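Probable polyketide synthase 1 (Dictyostelium discoideum, PDB 2H84) makes acylpyrones in vitro through its C-terminal type III polyketide synthase domain, the part present here, which extends and cyclises polyketide chains. Local coordinates at residues Val16-Pro24 with Leu98-Asp109. Sequence-based numbering, arbitrary orientation.
Sequences VLGIGISVP and LAQQACLRALKD
In the thiolase fold of this type III polyketide synthase domain, segment 98-109 of helix 84-110 packs on segment 16-22 of central strand 15-22 through Gly-20, Ser-22, Ala-102 and Ala-106. The segments run roughly antiparallel, their N-to-C directions 149° apart, with axes 5.8 Å apart. Gly-18 and Gly-20 have no side chains, and the strand backbone lies directly against the helix there. The CA atoms of Gly-20 and Ala-106 lie 3.9 Å apart, and Ala-106 CB reaches 3.6 Å from Gly-20 N. Gly-18 also forms a classic beta bulge with Leu-17, opposite Ile-214.

At one end, Ile-19 N gives an almost straight hydrogen bond to Asp-109 OD1 (3.1 Å, 178°), on the anti lone pair of that oxygen. Asp-109 CG stands anti to its own N (chi1 -161°), which brings the carboxylate to the strand. Arg-345 forms a salt bridge with the same OD1 and a hydrogen bond with Ile-19 O.

At the other end, weak hydrogen bonds from Ser-22 OG to Gln-101 OE1 (2.9 Å) and Leu-98 O (3.4 Å) compete for one hydroxyl proton. Arg-105 CD lies 3.1 Å from Ile-21 O, and Ser-22 OG sits at the guanidinium edge, in plane. Leu-98 CD1 meets Pro-24 CD at 3.9 Å, the side chains crossing nearly at right angles.

Helix 335-345 covers the strand's other face through Ile-19 and Ile-21. Such a beta layer between helices belongs to the five-layered alpha-beta-alpha-beta-alpha thiolase fold.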
# COMPACT_ATOMS: atom_id res chain seq x y z
N VAL A 16 1.93 9.99 -19.63
CA VAL A 16 2.45 10.70 -18.47
C VAL A 16 2.30 12.16 -18.89
O VAL A 16 3.00 12.60 -19.80
CB VAL A 16 3.93 10.40 -18.25
CG1 VAL A 16 4.44 11.10 -17.16
CG2 VAL A 16 4.13 9.06 -17.90
N LEU A 17 1.42 12.91 -18.23
CA LEU A 17 1.16 14.30 -18.59
C LEU A 17 1.94 15.38 -17.83
O LEU A 17 1.82 16.58 -18.13
CB LEU A 17 -0.34 14.57 -18.47
CG LEU A 17 -1.23 13.58 -19.22
CD1 LEU A 17 -2.68 13.84 -18.88
CD2 LEU A 17 -0.99 13.71 -20.71
N GLY A 18 2.75 14.97 -16.86
CA GLY A 18 3.53 15.94 -16.11
C GLY A 18 4.35 15.28 -15.02
O GLY A 18 3.93 14.26 -14.47
N ILE A 19 5.50 15.85 -14.70
CA ILE A 19 6.36 15.30 -13.65
C ILE A 19 6.98 16.40 -12.81
O ILE A 19 7.26 17.50 -13.29
CB ILE A 19 7.52 14.50 -14.24
CG1 ILE A 19 7.01 13.53 -15.30
CG2 ILE A 19 8.24 13.76 -13.12
CD1 ILE A 19 8.13 12.92 -16.13
N GLY A 20 7.21 16.11 -11.54
CA GLY A 20 7.81 17.09 -10.67
C GLY A 20 8.58 16.37 -9.59
O GLY A 20 8.17 15.31 -9.13
N ILE A 21 9.71 16.94 -9.20
CA ILE A 21 10.52 16.33 -8.16
C ILE A 21 10.67 17.28 -6.99
O ILE A 21 10.29 18.44 -7.07
CB ILE A 21 11.92 15.96 -8.66
CG1 ILE A 21 12.62 17.20 -9.20
CG2 ILE A 21 11.82 14.92 -9.75
CD1 ILE A 21 14.11 17.04 -9.34
N SER A 22 11.24 16.78 -5.91
CA SER A 22 11.46 17.58 -4.71
C SER A 22 12.45 16.84 -3.82
O SER A 22 12.30 15.65 -3.58
CB SER A 22 10.14 17.78 -3.98
OG SER A 22 10.36 18.44 -2.74
N VAL A 23 13.46 17.55 -3.33
CA VAL A 23 14.45 16.90 -2.48
C VAL A 23 14.76 17.74 -1.26
O VAL A 23 14.61 18.96 -1.27
CB VAL A 23 15.78 16.62 -3.25
CG1 VAL A 23 15.54 15.58 -4.31
CG2 VAL A 23 16.32 17.90 -3.86
N PRO A 24 15.21 17.10 -0.17
CA PRO A 24 15.54 17.82 1.05
C PRO A 24 16.88 18.54 0.95
O PRO A 24 17.88 17.95 0.57
CB PRO A 24 15.54 16.73 2.10
CG PRO A 24 15.99 15.55 1.35
CD PRO A 24 15.28 15.65 0.04
N LEU A 98 7.67 17.35 1.62
CA LEU A 98 8.37 16.90 0.43
C LEU A 98 7.40 16.42 -0.64
O LEU A 98 7.55 16.75 -1.81
CB LEU A 98 9.38 15.80 0.78
CG LEU A 98 10.68 16.28 1.38
CD1 LEU A 98 11.67 15.15 1.42
CD2 LEU A 98 11.25 17.39 0.53
N ALA A 99 6.40 15.65 -0.24
CA ALA A 99 5.42 15.14 -1.20
C ALA A 99 4.53 16.26 -1.76
O ALA A 99 4.14 16.23 -2.92
CB ALA A 99 4.55 14.07 -0.54
N GLN A 100 4.22 17.24 -0.92
CA GLN A 100 3.40 18.36 -1.32
C GLN A 100 4.16 19.15 -2.38
O GLN A 100 3.61 19.59 -3.38
CB GLN A 100 3.09 19.25 -0.10
CG GLN A 100 2.01 20.32 -0.39
CD GLN A 100 1.81 21.28 0.76
OE1 GLN A 100 1.03 22.24 0.65
NE2 GLN A 100 2.50 21.02 1.86
N GLN A 101 5.45 19.31 -2.13
CA GLN A 101 6.34 20.03 -3.00
C GLN A 101 6.37 19.38 -4.39
O GLN A 101 6.19 20.03 -5.41
CB GLN A 101 7.74 20.08 -2.38
CG GLN A 101 8.55 21.20 -2.99
CD GLN A 101 9.81 21.45 -2.26
OE1 GLN A 101 10.95 21.26 -2.78
NE2 GLN A 101 9.64 21.90 -1.06
N ALA A 102 6.59 18.08 -4.41
CA ALA A 102 6.64 17.34 -5.66
C ALA A 102 5.30 17.47 -6.38
O ALA A 102 5.24 17.90 -7.54
CB ALA A 102 6.99 15.87 -5.39
N CYS A 103 4.22 17.10 -5.69
CA CYS A 103 2.87 17.16 -6.25
C CYS A 103 2.56 18.53 -6.84
O CYS A 103 2.03 18.63 -7.94
CB CYS A 103 1.83 16.85 -5.18
SG CYS A 103 1.67 15.13 -4.81
N LEU A 104 2.88 19.57 -6.09
CA LEU A 104 2.65 20.93 -6.53
C LEU A 104 3.35 21.11 -7.88
O LEU A 104 2.73 21.46 -8.87
CB LEU A 104 3.20 21.89 -5.48
CG LEU A 104 2.24 22.94 -4.92
CD1 LEU A 104 0.81 22.44 -4.95
CD2 LEU A 104 2.67 23.30 -3.50
N ARG A 105 4.65 20.83 -7.91
CA ARG A 105 5.43 20.97 -9.12
C ARG A 105 4.95 20.10 -10.27
O ARG A 105 5.02 20.51 -11.43
CB ARG A 105 6.89 20.64 -8.83
CG ARG A 105 7.59 21.73 -8.08
CD ARG A 105 8.77 21.18 -7.34
NE ARG A 105 9.80 22.20 -7.20
CZ ARG A 105 10.66 22.24 -6.19
NH1 ARG A 105 10.60 21.32 -5.24
NH2 ARG A 105 11.59 23.17 -6.14
N ALA A 106 4.49 18.90 -9.95
CA ALA A 106 3.99 17.97 -10.96
C ALA A 106 2.66 18.46 -11.48
O ALA A 106 2.28 18.17 -12.61
CB ALA A 106 3.84 16.58 -10.37
N LEU A 107 1.95 19.22 -10.66
CA LEU A 107 0.65 19.75 -11.05
C LEU A 107 0.81 20.89 -12.04
O LEU A 107 0.10 20.96 -13.03
CB LEU A 107 -0.12 20.22 -9.83
CG LEU A 107 -0.83 19.13 -9.02
CD1 LEU A 107 -1.31 19.69 -7.68
CD2 LEU A 107 -1.99 18.58 -9.83
N LYS A 108 1.75 21.79 -11.77
CA LYS A 108 1.95 22.90 -12.68
C LYS A 108 2.54 22.38 -13.99
O LYS A 108 2.18 22.83 -15.08
CB LYS A 108 2.87 23.94 -12.04
CG LYS A 108 4.09 24.28 -12.86
CD LYS A 108 4.80 25.41 -12.19
CE LYS A 108 5.07 26.56 -13.12
NZ LYS A 108 6.14 26.32 -14.08
N ASP A 109 3.44 21.42 -13.89
CA ASP A 109 4.03 20.87 -15.11
C ASP A 109 2.93 20.24 -15.97
O ASP A 109 2.98 20.30 -17.20
CB ASP A 109 5.08 19.82 -14.79
CG ASP A 109 6.02 19.57 -15.96
OD1 ASP A 109 6.34 18.39 -16.24
OD2 ASP A 109 6.43 20.56 -16.60